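PDB 6FWY: B-type Cna protein from Enterococcus faecium, which is of unknown function but carries a thioester domain of the kind by which LPXTG-anchored surface proteins of Gram-positive bacteria probably attach covalently to host targets. Local coordinates for residues 188-202 and 222-236. Numbering follows the deposited sequence. Where two conformers were deposited one is given.
Sequences KLTFTSAKPAGMKIY and IKVPVTTPSGTLSFK
Three hydrogen bonds hold Ser234 where strand 188-191 runs out into its loop. Its OG bonds to Thr192 OG1 at 2.8 Å, and either hydroxyl could be the donor. Its backbone N-H points fairly straight at Ser193 OG, 3.0 Å away, a hydroxyl standing in for a backbone acceptor. Thr192 N reaches Ser234 O from well above the carbonyl plane, evidence that the regular antiparallel pairing, intact at Thr190 and Lys236, is distorted here. Phe191 and Phe235, a non-hydrogen-bonded pair, send their rings to the same sheet face; the planes, inclined at 44°, make neither a stack nor a T, and Phe191 CD1 rests on Phe235 CB at 3.5 Å. Leu233, its CG anti to the backbone N (chi1 172°), forks between the two strand pairs: CD1 lies against Phe191 CD1, while CD2 meets Met199 SD at 3.6 Å. Met199 also lays its CG against Ile222 CG2, and Pro196 CG abuts Val224 CG1 at 3.8 Å. In the second sheet, Lys200 and Lys223 exchange two backbone hydrogen bonds. The stretched Lys223 chain runs across the Tyr202 ring, CD and CE at CE1 and CD1, and sets NZ over the face, 4.6 Å from the centroid and 22° off its normal, a cation-pi contact. Near the turn 225-228, Thr228 OG1 donates to Pro225 O. Strands 185-191 and 231-250 belong to one antiparallel sheet, 200-203 and 218-225 to another, consistent with two sheets packed face to face: Phe191, Leu233, Met199, Ile222, Pro196 and Val224 form an apolar layer, while hydroxyls fasten loop 192-193 to strand 231-236.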
loop_
_atom_site.group_PDB
_atom_site.type_symbol
_atom_site.label_atom_id
_atom_site.label_comp_id
_atom_site.label_asym_id
_atom_site.label_seq_id
_atom_site.Cartn_x
_atom_site.Cartn_y
_atom_site.Cartn_z
ATOM N N LYS A 188 -16.877 -8.356 -8.230
ATOM C CA LYS A 188 -18.323 -8.508 -8.281
ATOM C C LYS A 188 -18.837 -7.763 -9.501
ATOM O O LYS A 188 -18.513 -6.590 -9.702
ATOM C CB LYS A 188 -18.959 -7.916 -7.014
ATOM C CG LYS A 188 -20.482 -7.797 -7.047
ATOM C CD LYS A 188 -21.125 -7.831 -5.674
ATOM C CE LYS A 188 -22.545 -8.349 -5.786
ATOM N NZ LYS A 188 -23.451 -7.501 -4.973
ATOM N N LEU A 189 -19.648 -8.437 -10.316
ATOM C CA LEU A 189 -20.268 -7.794 -11.470
ATOM C C LEU A 189 -21.558 -7.083 -11.082
ATOM O O LEU A 189 -22.356 -7.635 -10.334
ATOM C CB LEU A 189 -20.534 -8.838 -12.563
ATOM C CG LEU A 189 -19.320 -9.650 -13.022
ATOM C CD1 LEU A 189 -19.709 -10.517 -14.198
ATOM C CD2 LEU A 189 -18.153 -8.728 -13.432
ATOM N N THR A 190 -21.738 -5.860 -11.570
ATOM C CA THR A 190 -22.987 -5.117 -11.431
ATOM C C THR A 190 -23.483 -4.791 -12.826
ATOM O O THR A 190 -22.769 -4.190 -13.631
ATOM C CB THR A 190 -22.802 -3.801 -10.641
ATOM O OG1 THR A 190 -22.479 -4.114 -9.289
ATOM C CG2 THR A 190 -24.082 -2.963 -10.607
ATOM N N PHE A 191 -24.722 -5.183 -13.109
ATOM C CA PHE A 191 -25.348 -4.897 -14.399
ATOM C C PHE A 191 -26.077 -3.572 -14.327
ATOM O O PHE A 191 -26.885 -3.347 -13.430
ATOM C CB PHE A 191 -26.229 -6.058 -14.828
ATOM C CG PHE A 191 -25.426 -7.279 -15.173
ATOM C CD1 PHE A 191 -24.896 -7.456 -16.435
ATOM C CD2 PHE A 191 -25.139 -8.208 -14.194
ATOM C CE1 PHE A 191 -24.105 -8.555 -16.730
ATOM C CE2 PHE A 191 -24.345 -9.328 -14.466
ATOM C CZ PHE A 191 -23.818 -9.495 -15.738
ATOM N N THR A 192 -25.742 -2.686 -15.258
ATOM C CA THR A 192 -26.230 -1.307 -15.259
ATOM C C THR A 192 -27.373 -1.081 -16.236
ATOM O O THR A 192 -27.890 0.022 -16.320
ATOM C CB THR A 192 -25.076 -0.339 -15.561
ATOM O OG1 THR A 192 -24.393 -0.780 -16.741
ATOM C CG2 THR A 192 -24.088 -0.328 -14.401
ATOM N N SER A 193 -27.771 -2.132 -16.952
ATOM C CA SER A 193 -28.989 -2.156 -17.759
ATOM C C SER A 193 -29.752 -3.438 -17.456
ATOM O O SER A 193 -29.313 -4.267 -16.658
ATOM C CB SER A 193 -28.646 -2.112 -19.244
ATOM O OG SER A 193 -27.977 -3.290 -19.661
ATOM N N ALA A 194 -30.904 -3.583 -18.105
ATOM C CA ALA A 194 -31.718 -4.788 -18.039
ATOM C C ALA A 194 -30.943 -6.028 -18.475
ATOM O O ALA A 194 -30.259 -6.008 -19.490
ATOM C CB ALA A 194 -32.966 -4.613 -18.896
ATOM N N LYS A 195 -31.043 -7.090 -17.690
ATOM C CA LYS A 195 -30.450 -8.377 -18.043
ATOM C C LYS A 195 -31.465 -9.169 -18.868
ATOM O O LYS A 195 -32.602 -9.352 -18.424
ATOM C CB LYS A 195 -30.081 -9.172 -16.794
ATOM C CG LYS A 195 -28.882 -8.612 -16.082
ATOM C CD LYS A 195 -28.821 -8.926 -14.607
ATOM C CE LYS A 195 -28.361 -10.349 -14.425
ATOM N NZ LYS A 195 -27.990 -10.542 -12.999
ATOM N N PRO A 196 -31.059 -9.660 -20.052
ATOM C CA PRO A 196 -31.977 -10.536 -20.791
ATOM C C PRO A 196 -32.285 -11.817 -20.011
ATOM O O PRO A 196 -31.431 -12.311 -19.258
ATOM C CB PRO A 196 -31.225 -10.848 -22.085
ATOM C CG PRO A 196 -29.797 -10.515 -21.833
ATOM C CD PRO A 196 -29.758 -9.489 -20.738
ATOM N N ALA A 197 -33.504 -12.325 -20.181
ATOM C CA ALA A 197 -33.915 -13.587 -19.557
ATOM C C ALA A 197 -32.992 -14.721 -19.987
ATOM O O ALA A 197 -32.536 -14.760 -21.154
ATOM C CB ALA A 197 -35.353 -13.911 -19.929
ATOM N N GLY A 198 -32.686 -15.609 -19.037
ATOM C CA GLY A 198 -31.859 -16.795 -19.340
ATOM C C GLY A 198 -30.374 -16.494 -19.525
ATOM O O GLY A 198 -29.628 -17.344 -19.997
ATOM N N MET A 199 -29.936 -15.285 -19.152
ATOM C CA MET A 199 -28.518 -14.933 -19.211
ATOM C C MET A 199 -27.742 -15.772 -18.194
ATOM O O MET A 199 -28.185 -15.953 -17.081
ATOM C CB MET A 199 -28.330 -13.444 -18.932
ATOM C CG MET A 199 -26.930 -12.899 -19.215
ATOM S SD MET A 199 -26.676 -11.349 -18.335
ATOM C CE MET A 199 -25.882 -12.012 -16.872
ATOM N N LYS A 200 -26.600 -16.290 -18.603
ATOM C CA LYS A 200 -25.706 -17.033 -17.713
ATOM C C LYS A 200 -24.281 -16.491 -17.788
ATOM O O LYS A 200 -23.892 -15.888 -18.772
ATOM C CB LYS A 200 -25.710 -18.521 -18.077
ATOM C CG LYS A 200 -27.040 -19.200 -17.779
ATOM C CD LYS A 200 -27.006 -20.668 -18.159
ATOM C CE LYS A 200 -28.422 -21.234 -18.216
ATOM N NZ LYS A 200 -29.062 -21.217 -16.857
ATOM N N ILE A 201 -23.531 -16.742 -16.723
ATOM C CA ILE A 201 -22.116 -16.380 -16.612
ATOM C C ILE A 201 -21.307 -17.647 -16.304
ATOM O O ILE A 201 -21.712 -18.457 -15.468
ATOM C CB ILE A 201 -21.869 -15.331 -15.507
ATOM C CG1 ILE A 201 -22.954 -14.232 -15.547
ATOM C CG2 ILE A 201 -20.462 -14.766 -15.645
ATOM C CD1 ILE A 201 -22.799 -13.109 -14.557
ATOM N N TYR A 202 -20.178 -17.822 -16.986
ATOM C CA TYR A 202 -19.270 -18.956 -16.769
ATOM C C TYR A 202 -17.845 -18.508 -16.461
ATOM O O TYR A 202 -17.380 -17.509 -17.011
ATOM C CB TYR A 202 -19.287 -19.906 -17.987
ATOM C CG TYR A 202 -20.628 -20.584 -18.190
ATOM C CD1 TYR A 202 -21.644 -19.938 -18.852
ATOM C CD2 TYR A 202 -20.879 -21.856 -17.688
ATOM C CE1 TYR A 202 -22.895 -20.522 -19.021
ATOM C CE2 TYR A 202 -22.126 -22.476 -17.877
ATOM C CZ TYR A 202 -23.138 -21.778 -18.519
ATOM O OH TYR A 202 -24.370 -22.328 -18.735
ATOM N N ILE A 222 -20.012 -14.308 -20.554
ATOM C CA ILE A 222 -21.432 -14.019 -20.439
ATOM C C ILE A 222 -22.124 -14.668 -21.636
ATOM O O ILE A 222 -21.636 -14.569 -22.762
ATOM C CB ILE A 222 -21.714 -12.493 -20.402
ATOM C CG1 ILE A 222 -21.099 -11.893 -19.142
ATOM C CG2 ILE A 222 -23.217 -12.207 -20.427
ATOM C CD1 ILE A 222 -21.174 -10.394 -19.041
ATOM N N LYS A 223 -23.253 -15.326 -21.379
ATOM C CA LYS A 223 -24.017 -16.016 -22.417
ATOM C C LYS A 223 -25.445 -15.505 -22.471
ATOM O O LYS A 223 -26.131 -15.482 -21.460
ATOM C CB LYS A 223 -23.995 -17.518 -22.168
ATOM C CG LYS A 223 -22.585 -18.082 -22.131
ATOM C CD LYS A 223 -22.538 -19.547 -22.462
ATOM C CE LYS A 223 -21.110 -20.054 -22.418
ATOM N NZ LYS A 223 -20.951 -21.440 -22.896
ATOM N N VAL A 224 -25.877 -15.102 -23.657
ATOM C CA VAL A 224 -27.184 -14.493 -23.883
ATOM C C VAL A 224 -27.907 -15.408 -24.866
ATOM O O VAL A 224 -27.383 -15.660 -25.945
ATOM C CB VAL A 224 -27.047 -13.063 -24.470
ATOM C CG1 VAL A 224 -28.412 -12.447 -24.774
ATOM C CG2 VAL A 224 -26.262 -12.164 -23.512
ATOM N N PRO A 225 -29.101 -15.919 -24.499
ATOM C CA PRO A 225 -29.796 -16.837 -25.424
ATOM C C PRO A 225 -30.031 -16.231 -26.809
ATOM O O PRO A 225 -30.401 -15.055 -26.913
ATOM C CB PRO A 225 -31.121 -17.108 -24.712
ATOM C CG PRO A 225 -30.862 -16.866 -23.279
ATOM C CD PRO A 225 -29.846 -15.756 -23.231
ATOM N N VAL A 226 -29.806 -17.020 -27.863
ATOM C CA VAL A 226 -30.014 -16.526 -29.244
ATOM C C VAL A 226 -31.478 -16.177 -29.545
ATOM O O VAL A 226 -31.771 -15.538 -30.536
ATOM C CB VAL A 226 -29.455 -17.487 -30.334
ATOM C CG1 VAL A 226 -27.941 -17.661 -30.182
ATOM C CG2 VAL A 226 -30.165 -18.838 -30.343
ATOM N N THR A 227 -32.400 -16.600 -28.690
ATOM C CA THR A 227 -33.803 -16.161 -28.740
ATOM C C THR A 227 -34.047 -14.728 -28.265
ATOM O O THR A 227 -35.119 -14.171 -28.500
ATOM C CB THR A 227 -34.736 -17.138 -27.978
ATOM O OG1 THR A 227 -34.186 -17.478 -26.694
ATOM C CG2 THR A 227 -34.860 -18.429 -28.759
ATOM N N THR A 228 -33.055 -14.121 -27.613
ATOM C CA THR A 228 -33.192 -12.781 -27.078
ATOM C C THR A 228 -33.330 -11.771 -28.222
ATOM O O THR A 228 -32.552 -11.831 -29.182
ATOM C CB THR A 228 -31.967 -12.433 -26.219
ATOM O OG1 THR A 228 -31.778 -13.456 -25.243
ATOM C CG2 THR A 228 -32.127 -11.083 -25.521
ATOM N N PRO A 229 -34.309 -10.843 -28.127
ATOM C CA PRO A 229 -34.415 -9.732 -29.081
ATOM C C PRO A 229 -33.114 -8.925 -29.219
ATOM O O PRO A 229 -32.411 -8.720 -28.237
ATOM C CB PRO A 229 -35.517 -8.863 -28.479
ATOM C CG PRO A 229 -36.368 -9.802 -27.694
ATOM C CD PRO A 229 -35.438 -10.852 -27.175
ATOM N N SER A 230 -32.813 -8.491 -30.440
ATOM C CA SER A 230 -31.585 -7.748 -30.731
ATOM C C SER A 230 -31.399 -6.594 -29.760
ATOM O O SER A 230 -32.355 -5.883 -29.450
ATOM C CB SER A 230 -31.609 -7.205 -32.156
ATOM O OG SER A 230 -31.688 -8.270 -33.101
ATOM N N GLY A 231 -30.192 -6.432 -29.238
ATOM C CA GLY A 231 -29.949 -5.358 -28.284
ATOM C C GLY A 231 -28.598 -5.396 -27.593
ATOM O O GLY A 231 -27.639 -6.008 -28.079
ATOM N N THR A 232 -28.539 -4.721 -26.452
ATOM C CA THR A 232 -27.307 -4.554 -25.710
ATOM C C THR A 232 -27.509 -4.763 -24.216
ATOM O O THR A 232 -28.606 -4.612 -23.676
ATOM C CB THR A 232 -26.714 -3.144 -25.900
ATOM O OG1 THR A 232 -27.655 -2.174 -25.432
ATOM C CG2 THR A 232 -26.391 -2.868 -27.372
ATOM N N LEU A 233 -26.400 -5.062 -23.567
ATOM C CA LEU A 233 -26.309 -5.230 -22.137
ATOM C C LEU A 233 -25.070 -4.457 -21.702
ATOM O O LEU A 233 -24.060 -4.486 -22.395
ATOM C CB LEU A 233 -26.107 -6.720 -21.861
ATOM C CG LEU A 233 -25.807 -7.186 -20.463
ATOM C CD1 LEU A 233 -26.957 -6.773 -19.543
ATOM C CD2 LEU A 233 -25.664 -8.698 -20.502
ATOM N N SER A 234 -25.132 -3.773 -20.568
ATOM C CA SER A 234 -23.946 -3.100 -20.033
ATOM C C SER A 234 -23.682 -3.522 -18.597
ATOM O O SER A 234 -24.597 -3.831 -17.855
ATOM C CB SER A 234 -24.067 -1.574 -20.176
ATOM O OG SER A 234 -25.126 -1.061 -19.389
ATOM N N PHE A 235 -22.407 -3.557 -18.218
ATOM C CA PHE A 235 -22.008 -3.911 -16.849
ATOM C C PHE A 235 -20.648 -3.333 -16.473
ATOM O O PHE A 235 -19.932 -2.797 -17.320
ATOM C CB PHE A 235 -22.010 -5.437 -16.661
ATOM C CG PHE A 235 -20.921 -6.165 -17.411
ATOM C CD1 PHE A 235 -21.073 -6.502 -18.745
ATOM C CD2 PHE A 235 -19.750 -6.535 -16.765
ATOM C CE1 PHE A 235 -20.058 -7.168 -19.438
ATOM C CE2 PHE A 235 -18.733 -7.206 -17.438
ATOM C CZ PHE A 235 -18.886 -7.524 -18.777
ATOM N N LYS A 236 -20.326 -3.451 -15.189
ATOM C CA LYS A 236 -18.986 -3.178 -14.668
ATOM C C LYS A 236 -18.650 -4.228 -13.615
ATOM O O LYS A 236 -19.529 -4.956 -13.142
ATOM C CB LYS A 236 -18.897 -1.788 -14.030
ATOM C CG LYS A 236 -19.861 -1.559 -12.887
ATOM C CD LYS A 236 -19.523 -0.414 -11.974
ATOM C CE LYS A 236 -20.472 -0.433 -10.782
ATOM N NZ LYS A 236 -20.370 0.822 -9.980
HETATM O O HOH W 1 -33.474 -13.490 -23.428
#